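Local coordinates for protein putative S41 protease (Bacteroides fragilis NCTC 9343, PDB 3K50) that is a putative S41-family serine peptidase that probably hydrolyses peptide bonds, although its physiological substrates are not known, at residues A[192-197]-A[229-234]; A[225-230]-A[291-296]; A[300-305]-A[326-331]; A[318-323]-A[362-367]. All coordinates share one frame; numbering follows the deposited sequence.

Contact 1: A[192-197]-A[229-234]; sequences LMYNEF and LDLRYN
Leu192 and Met193 pair in parallel with Leu229 and Asp230. Asp230 N donates to Leu192 O (2.7 Å, nearly straight), and Asp230 O takes a longer bond from Tyr194 N (3.3 Å). Beyond the last pair the type I turn Leu231-Asn234 carries its chain back to Asn195, and the amide of Asn234 joins the two: ND2 donates to Tyr194 O at 2.9 Å, keeping that oxygen in its own amide plane while standing 44° above the carbonyl plane. With CG anti to the backbone N (chi1 -167°), Asn234 also brings OD1 into the plane of the Phe197 ring at its edge, 3.3 Å from Phe197 CD1; OD1 is held by Gly236 N. Water 1 donates to Asn195 OD1 and accepts from Tyr233 N. Among apolar contacts, Leu192 CD2 lies beside Leu229 CD1 (3.9 Å), and the selenomethionine Met193 bends at chi2 to put CE 4.0 Å from Tyr233 CD2. Next to the selenomethionine, Arg232 grips the Asp230 carboxylate side-on through NE and NH2, with Tyr191 OH on OD2. The pair closes the beta-alpha-beta unit of strand 187-194, helix 207-221 and strand 226-230; helices 239-249 and 304-312 pack on Phe197, and strand 90-97 meets Met193 and Asn195.

Contact 2: A[225-230]-A[291-296]; sequences NEFVLD and STVYVL
Val228 and Leu296 meet on one face of the sheet, Val228 CG1 lying 3.7 Å from Leu296 CD1. Leu296 holds CG anti to its carbonyl carbon (chi1 -47°), which swings CD1 across to the neighbouring strand, where it also lies 3.7 Å from Asp230 CG, whose oxygens are held elsewhere, by Tyr191 and Arg232. On the face of Phe227 and Leu229, Phe227 and Val293 run side by side, CD1 of the ring 4.2 Å from Val293 CG2, and Leu229 CD2 reaches Val295 CG2. Between the faces the strands run parallel, 23° apart, joined by three backbone bonds: Tyr294 N to Phe227 O, Leu229 N to Tyr294 O (2.7 Å) and Leu296 N to Leu229 O. Farther out, the Tyr294 ring turns its edge to Phe227 O, with CD1 3.6 Å away, and Glu226 OE1 lies near the same ring plane. At the polar end waters replace direct bonds. Water 4 donates to Glu226 OE1 and Thr292 O and accepts from Phe227 N; water 3 donates to OE1 at 2.7 Å and bonds Tyr294 OH. Lys187 forms a salt bridge with the other oxygen, OE2. Parallel pairing with apolar packing on both faces thus gives a buried core to the sheet, whereas the start of the pair is hydrated, and Lys187 would probably help stabilise the negative charge of Glu226.

Contact 3: A[300-305]-A[326-331]; sequences ATRGAA and AGEYVA
Arg302 and Glu328 form a salt bridge, Arg302 NH1 donating to Glu328 OE1 at 2.8 Å (161°). The oxygen lies in the guanidinium plane, at its edge, but the nitrogen approaches from above the carboxylate plane, the two flat groups being turned 59° to each other. Arg302 is extended as far as its bend at chi3 (-73°), so that CG and CD pass across the end of the acid, CD 3.4 Å from Glu328 OE1, before the head turns over Ala326. The CB of Ala326 then covers one guanidinium face, off centre, 3.7 Å from Arg302 NH2. Beside this, Ala326 N donates to Thr301 O at 3.0 Å, fixing the two loops backbone to backbone, and water 5 donates to both Gly303 O and Glu328 O. In the next shell, Glu306 binds Gly303 N and Glu328 N through OE1 and Gly327 N through OE2, tying both loops to the helix. Thr301 OG1 is bonded to Leu231 O and Thr298 N. Gly303, at positive phi, is the N-cap of helix 304-312. The contact joins the connection leading from strand 292-297 into that helix to the loop entering strand 330-336, whose first residues lie against strand 342-352.

Contact 4: A[318-323]-A[362-367]; sequences VVLIGT and TGFKPT
Leu320 N donates to Thr367 OG1 at 3.0 Å, close to straight (161°). The hydroxyl oxygen of Thr367 lies anti to its carbonyl carbon, beside the backbone N (chi1 -40°), which lets one residue address both polar atoms of Leu320: OG1 meets the N-H, and Thr367 N makes a weak, bent bond to Leu320 O (2.8 Å, 126°). The two segments run across each other, and this pincer comes just before strand 368-369 begins to pair with strand 317-322. The side chain of Leu320 continues the contact. Its CD1 comes to 3.6 Å from Phe364 CB, while the phenyl group leads on, away from the strand. The same methyl lies 3.8 Å from Lys365 O. Farther along, the ring of Pro366 packs on the backbone where the strand ends: CG is 3.3 Å from Gly322 O, and CD lies 3.9 Å from Thr323 C. Water 6 bridges the chains, donating to Phe364 O at 2.9 Å and only weakly to Thr323 O. The chain from Phe364 to Thr367 thus packs beside strand 317-322 and leads into strand 368-369, an edge strand of the mixed sheet, where Leu320 pairs by backbone with Tyr368. On the far flank strand 317-322 pairs with strand 292-297. Helix 304-312 covers Leu320 and Phe364 through Ile309, and the ring of Phe364 stacks on Tyr360; helix 388-398 lies on the other face, against Ile321.

In the fold
Contacts 1, 2 and 4 step across one mixed sheet of the S41 peptidase region, in the order 187-194, 226-230, 292-297, 317-322 and 368-369. Contacts 1 and 2 share Leu229 and Asp230, with centres about 12 Å apart; contacts 2 and 4, centres about 13 Å apart, touch through the backbones of strands 292-297 and 317-322. Contact 3 lies where the chain leaves the sheet for helix 304-312, its centre about 13 Å from that of contact 1, to which it is bonded through Leu231 O and Asn234 O. Along the chain the segments of contacts 3 and 4 alternate. Contact 3 links the helix start to the entry of strand 330-336; the layout is consistent with a ClpP/crotonase-like core.

Contact 1: A[192-197]-A[229-234]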
loop_
_atom_site.group_PDB
_atom_site.type_symbol
_atom_site.label_atom_id
_atom_site.label_comp_id
_atom_site.label_asym_id
_atom_site.label_seq_id
_atom_site.Cartn_x
_atom_site.Cartn_y
_atom_site.Cartn_z
ATOM N N LEU A 192 -11.617 -7.524 2.625
ATOM C CA LEU A 192 -11.031 -6.999 1.416
ATOM C C LEU A 192 -9.564 -6.651 1.576
ATOM O O LEU A 192 -9.215 -5.791 2.366
ATOM C CB LEU A 192 -11.783 -5.735 0.974
ATOM C CG LEU A 192 -11.341 -4.964 -0.280
ATOM C CD1 LEU A 192 -11.635 -5.786 -1.535
ATOM C CD2 LEU A 192 -12.044 -3.658 -0.357
HETATM N N MSE A 193 -8.737 -7.296 0.758
HETATM C CA MSE A 193 -7.315 -6.986 0.625
HETATM C C MSE A 193 -7.186 -6.043 -0.602
HETATM O O MSE A 193 -7.222 -6.501 -1.733
HETATM C CB MSE A 193 -6.500 -8.266 0.497
HETATM C CG MSE A 193 -5.067 -8.112 0.821
HETATM SE SE MSE A 193 -3.963 -6.816 -0.168
HETATM C CE MSE A 193 -2.371 -7.019 0.964
ATOM N N TYR A 194 -7.098 -4.727 -0.329
ATOM C CA TYR A 194 -7.078 -3.660 -1.343
ATOM C C TYR A 194 -5.702 -3.052 -1.308
ATOM O O TYR A 194 -5.336 -2.406 -0.326
ATOM C CB TYR A 194 -8.123 -2.592 -1.018
ATOM C CG TYR A 194 -8.238 -1.457 -2.040
ATOM C CD1 TYR A 194 -8.733 -1.689 -3.282
ATOM C CD2 TYR A 194 -7.944 -0.145 -1.694
ATOM C CE1 TYR A 194 -8.896 -0.623 -4.233
ATOM C CE2 TYR A 194 -8.095 0.920 -2.602
ATOM C CZ TYR A 194 -8.578 0.677 -3.854
ATOM O OH TYR A 194 -8.741 1.710 -4.743
ATOM N N ASN A 195 -4.932 -3.233 -2.371
ATOM C CA ASN A 195 -3.481 -2.951 -2.257
ATOM C C ASN A 195 -2.946 -1.658 -2.838
ATOM O O ASN A 195 -1.796 -1.360 -2.634
ATOM C CB ASN A 195 -2.688 -4.146 -2.841
ATOM C CG ASN A 195 -1.332 -4.348 -2.160
ATOM O OD1 ASN A 195 -1.237 -4.282 -0.953
ATOM N ND2 ASN A 195 -0.292 -4.546 -2.944
ATOM N N GLU A 196 -3.779 -0.892 -3.535
ATOM C CA GLU A 196 -3.322 0.316 -4.167
ATOM C C GLU A 196 -4.516 1.161 -4.542
ATOM O O GLU A 196 -5.489 0.647 -5.069
ATOM C CB GLU A 196 -2.512 -0.022 -5.438
ATOM C CG GLU A 196 -1.822 1.126 -5.984
ATOM C CD GLU A 196 -1.132 0.861 -7.316
ATOM O OE1 GLU A 196 -1.321 -0.210 -7.928
ATOM O OE2 GLU A 196 -0.405 1.774 -7.748
ATOM N N PHE A 197 -4.458 2.457 -4.213
ATOM C CA PHE A 197 -5.519 3.381 -4.604
ATOM C C PHE A 197 -5.254 3.823 -6.052
ATOM O O PHE A 197 -4.705 4.907 -6.319
ATOM C CB PHE A 197 -5.587 4.573 -3.629
ATOM C CG PHE A 197 -6.069 4.187 -2.244
ATOM C CD1 PHE A 197 -5.234 3.577 -1.365
ATOM C CD2 PHE A 197 -7.367 4.442 -1.847
ATOM C CE1 PHE A 197 -5.683 3.193 -0.110
ATOM C CE2 PHE A 197 -7.821 4.063 -0.600
ATOM C CZ PHE A 197 -6.974 3.423 0.266
ATOM N N LEU A 229 -10.843 -4.338 6.347
ATOM C CA LEU A 229 -10.158 -3.745 5.194
ATOM C C LEU A 229 -8.623 -3.909 5.397
ATOM O O LEU A 229 -8.032 -3.269 6.268
ATOM C CB LEU A 229 -10.547 -2.277 5.079
ATOM C CG LEU A 229 -9.901 -1.397 4.006
ATOM C CD1 LEU A 229 -10.344 -1.759 2.636
ATOM C CD2 LEU A 229 -10.232 0.129 4.314
ATOM N N ASP A 230 -8.002 -4.765 4.578
ATOM C CA ASP A 230 -6.596 -5.104 4.701
ATOM C C ASP A 230 -5.761 -4.165 3.807
ATOM O O ASP A 230 -5.710 -4.314 2.593
ATOM C CB ASP A 230 -6.447 -6.613 4.357
ATOM C CG ASP A 230 -5.091 -7.171 4.669
ATOM O OD1 ASP A 230 -4.144 -6.393 4.892
ATOM O OD2 ASP A 230 -4.964 -8.422 4.724
ATOM N N LEU A 231 -5.159 -3.141 4.429
ATOM C CA LEU A 231 -4.311 -2.164 3.760
ATOM C C LEU A 231 -2.836 -2.365 4.148
ATOM O O LEU A 231 -1.989 -1.486 4.030
ATOM C CB LEU A 231 -4.754 -0.780 4.201
ATOM C CG LEU A 231 -6.182 -0.359 3.915
ATOM C CD1 LEU A 231 -6.478 1.124 4.406
ATOM C CD2 LEU A 231 -6.516 -0.542 2.419
ATOM N N ARG A 232 -2.493 -3.544 4.600
ATOM C CA ARG A 232 -1.162 -3.710 5.162
ATOM C C ARG A 232 0.044 -3.355 4.297
ATOM O O ARG A 232 1.097 -3.005 4.856
ATOM C CB ARG A 232 -0.981 -5.130 5.741
ATOM C CG ARG A 232 -0.720 -6.213 4.731
ATOM C CD ARG A 232 -0.603 -7.541 5.443
ATOM N NE ARG A 232 -1.905 -8.069 5.819
ATOM C CZ ARG A 232 -2.120 -9.152 6.573
ATOM N NH1 ARG A 232 -1.112 -9.807 7.155
ATOM N NH2 ARG A 232 -3.382 -9.539 6.802
ATOM N N TYR A 233 -0.064 -3.529 2.990
ATOM C CA TYR A 233 1.013 -3.250 2.099
ATOM C C TYR A 233 0.617 -2.156 1.139
ATOM O O TYR A 233 1.292 -1.964 0.139
ATOM C CB TYR A 233 1.422 -4.525 1.282
ATOM C CG TYR A 233 1.836 -5.705 2.077
ATOM C CD1 TYR A 233 2.619 -5.558 3.241
ATOM C CD2 TYR A 233 1.560 -7.030 1.619
ATOM C CE1 TYR A 233 2.955 -6.634 3.968
ATOM C CE2 TYR A 233 1.971 -8.125 2.343
ATOM C CZ TYR A 233 2.662 -7.914 3.514
ATOM O OH TYR A 233 3.028 -9.003 4.280
ATOM N N ASN A 234 -0.422 -1.401 1.464
ATOM C CA ASN A 234 -0.934 -0.337 0.586
ATOM C C ASN A 234 -0.194 1.012 0.765
ATOM O O ASN A 234 -0.349 1.712 1.770
ATOM C CB ASN A 234 -2.430 -0.180 0.823
ATOM C CG ASN A 234 -3.102 0.662 -0.247
ATOM O OD1 ASN A 234 -2.559 1.695 -0.658
ATOM N ND2 ASN A 234 -4.317 0.253 -0.664
HETATM O O HOH W 1 -2.595 -3.844 1.400
#

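Contact 2: A[225-230]-A[291-296]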
loop_
_atom_site.group_PDB
_atom_site.type_symbol
_atom_site.label_atom_id
_atom_site.label_comp_id
_atom_site.label_asym_id
_atom_site.label_seq_id
_atom_site.Cartn_x
_atom_site.Cartn_y
_atom_site.Cartn_z
ATOM N N ASN A 225 -22.234 -7.301 7.622
ATOM C CA ASN A 225 -22.519 -6.352 8.712
ATOM C C ASN A 225 -21.272 -6.044 9.562
ATOM O O ASN A 225 -21.360 -5.301 10.511
ATOM C CB ASN A 225 -23.677 -6.827 9.601
ATOM C CG ASN A 225 -23.591 -8.285 9.947
ATOM O OD1 ASN A 225 -22.538 -8.775 10.428
ATOM N ND2 ASN A 225 -24.707 -9.022 9.708
ATOM N N GLU A 226 -20.127 -6.616 9.205
ATOM C CA GLU A 226 -18.833 -6.262 9.811
ATOM C C GLU A 226 -17.838 -6.228 8.646
ATOM O O GLU A 226 -18.094 -6.816 7.603
ATOM C CB GLU A 226 -18.343 -7.243 10.897
ATOM C CG GLU A 226 -19.206 -7.355 12.139
ATOM C CD GLU A 226 -19.190 -6.190 13.122
ATOM O OE1 GLU A 226 -18.268 -5.339 13.169
ATOM O OE2 GLU A 226 -20.103 -6.191 13.957
ATOM N N PHE A 227 -16.697 -5.568 8.832
ATOM C CA PHE A 227 -15.743 -5.409 7.717
ATOM C C PHE A 227 -14.259 -5.298 8.163
ATOM O O PHE A 227 -13.884 -4.566 9.088
ATOM C CB PHE A 227 -16.165 -4.202 6.867
ATOM C CG PHE A 227 -15.642 -4.210 5.453
ATOM C CD1 PHE A 227 -14.333 -3.840 5.162
ATOM C CD2 PHE A 227 -16.477 -4.523 4.401
ATOM C CE1 PHE A 227 -13.858 -3.845 3.864
ATOM C CE2 PHE A 227 -16.020 -4.510 3.107
ATOM C CZ PHE A 227 -14.718 -4.193 2.821
ATOM N N VAL A 228 -13.420 -6.069 7.479
ATOM C CA VAL A 228 -11.983 -6.042 7.674
ATOM C C VAL A 228 -11.355 -5.564 6.347
ATOM O O VAL A 228 -11.414 -6.271 5.333
ATOM C CB VAL A 228 -11.439 -7.405 8.039
ATOM C CG1 VAL A 228 -9.926 -7.344 8.192
ATOM C CG2 VAL A 228 -12.112 -7.917 9.312
ATOM N N LEU A 229 -10.843 -4.338 6.347
ATOM C CA LEU A 229 -10.158 -3.745 5.194
ATOM C C LEU A 229 -8.623 -3.909 5.397
ATOM O O LEU A 229 -8.032 -3.269 6.268
ATOM C CB LEU A 229 -10.547 -2.277 5.079
ATOM C CG LEU A 229 -9.901 -1.397 4.006
ATOM C CD1 LEU A 229 -10.344 -1.759 2.636
ATOM C CD2 LEU A 229 -10.232 0.129 4.314
ATOM N N ASP A 230 -8.002 -4.765 4.578
ATOM C CA ASP A 230 -6.596 -5.104 4.701
ATOM C C ASP A 230 -5.761 -4.165 3.807
ATOM O O ASP A 230 -5.710 -4.314 2.593
ATOM C CB ASP A 230 -6.447 -6.613 4.357
ATOM C CG ASP A 230 -5.091 -7.171 4.669
ATOM O OD1 ASP A 230 -4.144 -6.393 4.892
ATOM O OD2 ASP A 230 -4.964 -8.422 4.724
ATOM N N SER A 291 -21.054 0.543 10.878
ATOM C CA SER A 291 -20.783 1.428 12.048
ATOM C C SER A 291 -19.337 1.293 12.602
ATOM O O SER A 291 -18.853 2.170 13.296
ATOM C CB SER A 291 -21.814 1.088 13.152
ATOM O OG SER A 291 -21.696 -0.312 13.528
ATOM N N THR A 292 -18.689 0.178 12.277
ATOM C CA THR A 292 -17.339 -0.174 12.676
ATOM C C THR A 292 -16.603 -0.786 11.475
ATOM O O THR A 292 -17.216 -1.476 10.653
ATOM C CB THR A 292 -17.364 -1.222 13.801
ATOM O OG1 THR A 292 -18.123 -0.727 14.893
ATOM C CG2 THR A 292 -15.924 -1.554 14.304
ATOM N N VAL A 293 -15.316 -0.486 11.354
ATOM C CA VAL A 293 -14.453 -1.074 10.324
ATOM C C VAL A 293 -13.102 -1.427 11.012
ATOM O O VAL A 293 -12.655 -0.707 11.870
ATOM C CB VAL A 293 -14.298 -0.199 9.069
ATOM C CG1 VAL A 293 -13.671 1.196 9.416
ATOM C CG2 VAL A 293 -13.480 -0.913 8.036
ATOM N N TYR A 294 -12.571 -2.608 10.729
ATOM C CA TYR A 294 -11.241 -3.060 11.213
ATOM C C TYR A 294 -10.318 -2.885 9.997
ATOM O O TYR A 294 -10.619 -3.368 8.872
ATOM C CB TYR A 294 -11.255 -4.501 11.729
ATOM C CG TYR A 294 -12.204 -4.677 12.897
ATOM C CD1 TYR A 294 -13.569 -4.786 12.695
ATOM C CD2 TYR A 294 -11.740 -4.652 14.217
ATOM C CE1 TYR A 294 -14.451 -4.917 13.773
ATOM C CE2 TYR A 294 -12.628 -4.752 15.296
ATOM C CZ TYR A 294 -13.975 -4.860 15.061
ATOM O OH TYR A 294 -14.876 -4.956 16.097
ATOM N N VAL A 295 -9.230 -2.152 10.217
ATOM C CA VAL A 295 -8.247 -1.823 9.195
ATOM C C VAL A 295 -6.906 -2.435 9.612
ATOM O O VAL A 295 -6.429 -2.216 10.735
ATOM C CB VAL A 295 -8.154 -0.291 8.964
ATOM C CG1 VAL A 295 -7.085 0.036 7.854
ATOM C CG2 VAL A 295 -9.524 0.274 8.557
ATOM N N LEU A 296 -6.394 -3.320 8.758
ATOM C CA LEU A 296 -5.097 -3.981 8.978
ATOM C C LEU A 296 -3.956 -3.157 8.378
ATOM O O LEU A 296 -3.978 -2.824 7.179
ATOM C CB LEU A 296 -5.141 -5.389 8.391
ATOM C CG LEU A 296 -6.353 -6.258 8.722
ATOM C CD1 LEU A 296 -6.217 -7.690 8.181
ATOM C CD2 LEU A 296 -6.594 -6.289 10.234
HETATM O O HOH W 2 -20.580 -2.361 11.778
HETATM O O HOH W 3 -17.446 -5.058 15.702
HETATM O O HOH W 4 -16.685 -4.124 11.185
#

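Contact 3: A[300-305]-A[326-331]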
loop_
_atom_site.group_PDB
_atom_site.type_symbol
_atom_site.label_atom_id
_atom_site.label_comp_id
_atom_site.label_asym_id
_atom_site.label_seq_id
_atom_site.Cartn_x
_atom_site.Cartn_y
_atom_site.Cartn_z
ATOM N N ALA A 300 4.192 -0.013 6.006
ATOM C CA ALA A 300 4.024 0.294 4.599
ATOM C C ALA A 300 2.752 1.084 4.281
ATOM O O ALA A 300 2.669 1.661 3.215
ATOM C CB ALA A 300 4.015 -1.013 3.751
ATOM N N THR A 301 1.748 1.057 5.158
ATOM C CA THR A 301 0.435 1.655 4.936
ATOM C C THR A 301 0.618 3.145 4.921
ATOM O O THR A 301 0.988 3.736 5.929
ATOM C CB THR A 301 -0.525 1.245 6.057
ATOM O OG1 THR A 301 -0.578 -0.166 6.098
ATOM C CG2 THR A 301 -1.934 1.792 5.834
ATOM N N ARG A 302 0.335 3.778 3.785
ATOM C CA ARG A 302 0.733 5.175 3.611
ATOM C C ARG A 302 -0.196 6.028 2.815
ATOM O O ARG A 302 -0.856 5.564 1.892
ATOM C CB ARG A 302 2.068 5.123 2.832
ATOM C CG ARG A 302 2.712 6.449 2.434
ATOM C CD ARG A 302 3.968 6.190 1.636
ATOM N NE ARG A 302 5.053 5.699 2.459
ATOM C CZ ARG A 302 5.950 6.462 3.109
ATOM N NH1 ARG A 302 5.932 7.781 3.053
ATOM N NH2 ARG A 302 6.883 5.885 3.821
ATOM N N GLY A 303 -0.180 7.309 3.112
ATOM C CA GLY A 303 -0.833 8.289 2.246
ATOM C C GLY A 303 -2.324 8.247 2.107
ATOM O O GLY A 303 -3.064 8.470 3.057
ATOM N N ALA A 304 -2.797 7.967 0.911
ATOM C CA ALA A 304 -4.224 7.776 0.724
ATOM C C ALA A 304 -4.777 6.737 1.715
ATOM O O ALA A 304 -5.900 6.887 2.212
ATOM C CB ALA A 304 -4.518 7.379 -0.757
ATOM N N ALA A 305 -3.996 5.682 2.011
ATOM C CA ALA A 305 -4.421 4.616 2.920
ATOM C C ALA A 305 -4.657 5.221 4.318
ATOM O O ALA A 305 -5.599 4.890 5.002
ATOM C CB ALA A 305 -3.380 3.514 2.969
ATOM N N ALA A 326 2.693 4.801 8.108
ATOM C CA ALA A 326 3.904 5.509 7.657
ATOM C C ALA A 326 4.042 6.951 8.132
ATOM O O ALA A 326 5.152 7.462 8.276
ATOM C CB ALA A 326 3.975 5.508 6.145
ATOM N N GLY A 327 2.932 7.603 8.349
ATOM C CA GLY A 327 2.976 9.028 8.764
ATOM C C GLY A 327 2.927 10.045 7.617
ATOM O O GLY A 327 3.269 11.222 7.793
ATOM N N GLU A 328 2.504 9.630 6.430
ATOM C CA GLU A 328 2.418 10.572 5.294
ATOM C C GLU A 328 1.071 11.360 5.359
ATOM O O GLU A 328 0.107 10.951 4.809
ATOM C CB GLU A 328 2.640 9.836 3.954
ATOM C CG GLU A 328 2.815 10.752 2.778
ATOM C CD GLU A 328 3.210 9.962 1.571
ATOM O OE1 GLU A 328 4.381 9.548 1.527
ATOM O OE2 GLU A 328 2.337 9.724 0.703
ATOM N N TYR A 329 1.042 12.507 6.051
ATOM C CA TYR A 329 -0.219 13.194 6.347
ATOM C C TYR A 329 -0.619 14.275 5.332
ATOM O O TYR A 329 -1.539 15.044 5.611
ATOM C CB TYR A 329 -0.159 13.803 7.785
ATOM C CG TYR A 329 0.962 14.760 7.993
ATOM C CD1 TYR A 329 2.215 14.322 8.421
ATOM C CD2 TYR A 329 0.802 16.122 7.769
ATOM C CE1 TYR A 329 3.241 15.198 8.615
ATOM C CE2 TYR A 329 1.879 17.024 7.909
ATOM C CZ TYR A 329 3.080 16.573 8.346
ATOM O OH TYR A 329 4.121 17.476 8.517
ATOM N N VAL A 330 0.130 14.367 4.222
ATOM C CA VAL A 330 -0.095 15.329 3.136
ATOM C C VAL A 330 -0.173 14.521 1.842
ATOM O O VAL A 330 0.203 13.330 1.842
ATOM C CB VAL A 330 1.001 16.400 3.075
ATOM C CG1 VAL A 330 0.831 17.442 4.212
ATOM C CG2 VAL A 330 2.377 15.747 3.112
ATOM N N ALA A 331 -0.744 15.104 0.780
ATOM C CA ALA A 331 -0.905 14.376 -0.464
ATOM C C ALA A 331 0.075 14.860 -1.500
ATOM O O ALA A 331 0.371 16.070 -1.565
ATOM C CB ALA A 331 -2.352 14.547 -0.991
HETATM O O HOH W 5 -2.651 10.681 4.297
#

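Contact 4: A[318-323]-A[362-367]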
loop_
_atom_site.group_PDB
_atom_site.type_symbol
_atom_site.label_atom_id
_atom_site.label_comp_id
_atom_site.label_asym_id
_atom_site.label_seq_id
_atom_site.Cartn_x
_atom_site.Cartn_y
_atom_site.Cartn_z
ATOM N N VAL A 318 -13.296 2.988 14.028
ATOM C CA VAL A 318 -12.236 2.479 13.175
ATOM C C VAL A 318 -11.250 1.764 14.116
ATOM O O VAL A 318 -10.740 2.381 15.030
ATOM C CB VAL A 318 -11.520 3.627 12.429
ATOM C CG1 VAL A 318 -10.387 3.078 11.560
ATOM C CG2 VAL A 318 -12.475 4.376 11.575
ATOM N N VAL A 319 -10.997 0.465 13.915
ATOM C CA VAL A 319 -10.103 -0.261 14.794
ATOM C C VAL A 319 -8.923 -0.655 13.966
ATOM O O VAL A 319 -9.092 -1.301 12.963
ATOM C CB VAL A 319 -10.805 -1.537 15.356
ATOM C CG1 VAL A 319 -9.808 -2.443 16.072
ATOM C CG2 VAL A 319 -12.068 -1.167 16.262
ATOM N N LEU A 320 -7.737 -0.265 14.401
ATOM C CA LEU A 320 -6.493 -0.509 13.721
ATOM C C LEU A 320 -5.759 -1.670 14.362
ATOM O O LEU A 320 -5.548 -1.664 15.550
ATOM C CB LEU A 320 -5.613 0.733 13.745
ATOM C CG LEU A 320 -6.203 2.012 13.138
ATOM C CD1 LEU A 320 -5.169 3.131 13.233
ATOM C CD2 LEU A 320 -6.691 1.764 11.695
ATOM N N ILE A 321 -5.416 -2.664 13.529
ATOM C CA ILE A 321 -4.741 -3.894 13.940
ATOM C C ILE A 321 -3.505 -4.090 13.096
ATOM O O ILE A 321 -3.576 -4.026 11.886
ATOM C CB ILE A 321 -5.686 -5.111 13.789
ATOM C CG1 ILE A 321 -6.836 -5.028 14.795
ATOM C CG2 ILE A 321 -4.939 -6.484 14.035
ATOM C CD1 ILE A 321 -7.952 -6.025 14.499
ATOM N N GLY A 322 -2.340 -4.261 13.728
ATOM C CA GLY A 322 -1.081 -4.450 12.948
ATOM C C GLY A 322 0.020 -3.637 13.577
ATOM O O GLY A 322 0.167 -3.686 14.775
ATOM N N THR A 323 0.750 -2.848 12.766
ATOM C CA THR A 323 1.846 -2.017 13.261
ATOM C C THR A 323 1.596 -0.590 12.790
ATOM O O THR A 323 0.760 -0.363 11.936
ATOM C CB THR A 323 3.232 -2.544 12.859
ATOM O OG1 THR A 323 3.321 -2.732 11.447
ATOM C CG2 THR A 323 3.580 -3.901 13.603
ATOM N N THR A 362 4.185 10.890 12.108
ATOM C CA THR A 362 4.840 9.660 12.620
ATOM C C THR A 362 3.981 8.392 12.532
ATOM O O THR A 362 4.481 7.287 12.776
ATOM C CB THR A 362 5.504 9.786 14.076
ATOM O OG1 THR A 362 4.560 9.489 15.113
ATOM C CG2 THR A 362 6.155 11.161 14.291
ATOM N N GLY A 363 2.720 8.530 12.119
ATOM C CA GLY A 363 1.857 7.391 11.869
ATOM C C GLY A 363 0.735 7.160 12.864
ATOM O O GLY A 363 0.724 7.730 13.975
ATOM N N PHE A 364 -0.240 6.367 12.432
ATOM C CA PHE A 364 -1.307 5.980 13.340
ATOM C C PHE A 364 -0.847 4.743 14.085
ATOM O O PHE A 364 -0.555 3.715 13.477
ATOM C CB PHE A 364 -2.593 5.624 12.603
ATOM C CG PHE A 364 -3.422 6.819 12.164
ATOM C CD1 PHE A 364 -4.140 7.562 13.095
ATOM C CD2 PHE A 364 -3.553 7.133 10.844
ATOM C CE1 PHE A 364 -4.944 8.596 12.691
ATOM C CE2 PHE A 364 -4.375 8.186 10.424
ATOM C CZ PHE A 364 -5.048 8.921 11.357
ATOM N N LYS A 365 -0.870 4.838 15.396
ATOM C CA LYS A 365 -0.556 3.721 16.253
ATOM C C LYS A 365 -1.694 2.705 16.224
ATOM O O LYS A 365 -2.856 3.063 16.266
ATOM C CB LYS A 365 -0.324 4.233 17.671
ATOM C CG LYS A 365 0.239 3.188 18.591
ATOM C CD LYS A 365 0.665 3.709 19.998
ATOM C CE LYS A 365 -0.435 3.599 21.062
ATOM N NZ LYS A 365 0.109 3.629 22.482
ATOM N N PRO A 366 -1.382 1.429 16.159
ATOM C CA PRO A 366 -2.537 0.537 16.133
ATOM C C PRO A 366 -3.289 0.475 17.475
ATOM O O PRO A 366 -2.698 0.694 18.543
ATOM C CB PRO A 366 -1.908 -0.848 15.830
ATOM C CG PRO A 366 -0.522 -0.794 16.281
ATOM C CD PRO A 366 -0.092 0.690 16.076
ATOM N N THR A 367 -4.575 0.147 17.403
ATOM C CA THR A 367 -5.398 -0.121 18.571
ATOM C C THR A 367 -4.869 -1.402 19.211
ATOM O O THR A 367 -4.746 -1.510 20.437
ATOM C CB THR A 367 -6.903 -0.278 18.214
ATOM O OG1 THR A 367 -7.297 0.685 17.212
ATOM C CG2 THR A 367 -7.806 -0.145 19.482
HETATM O O HOH W 6 -2.128 1.333 12.879
#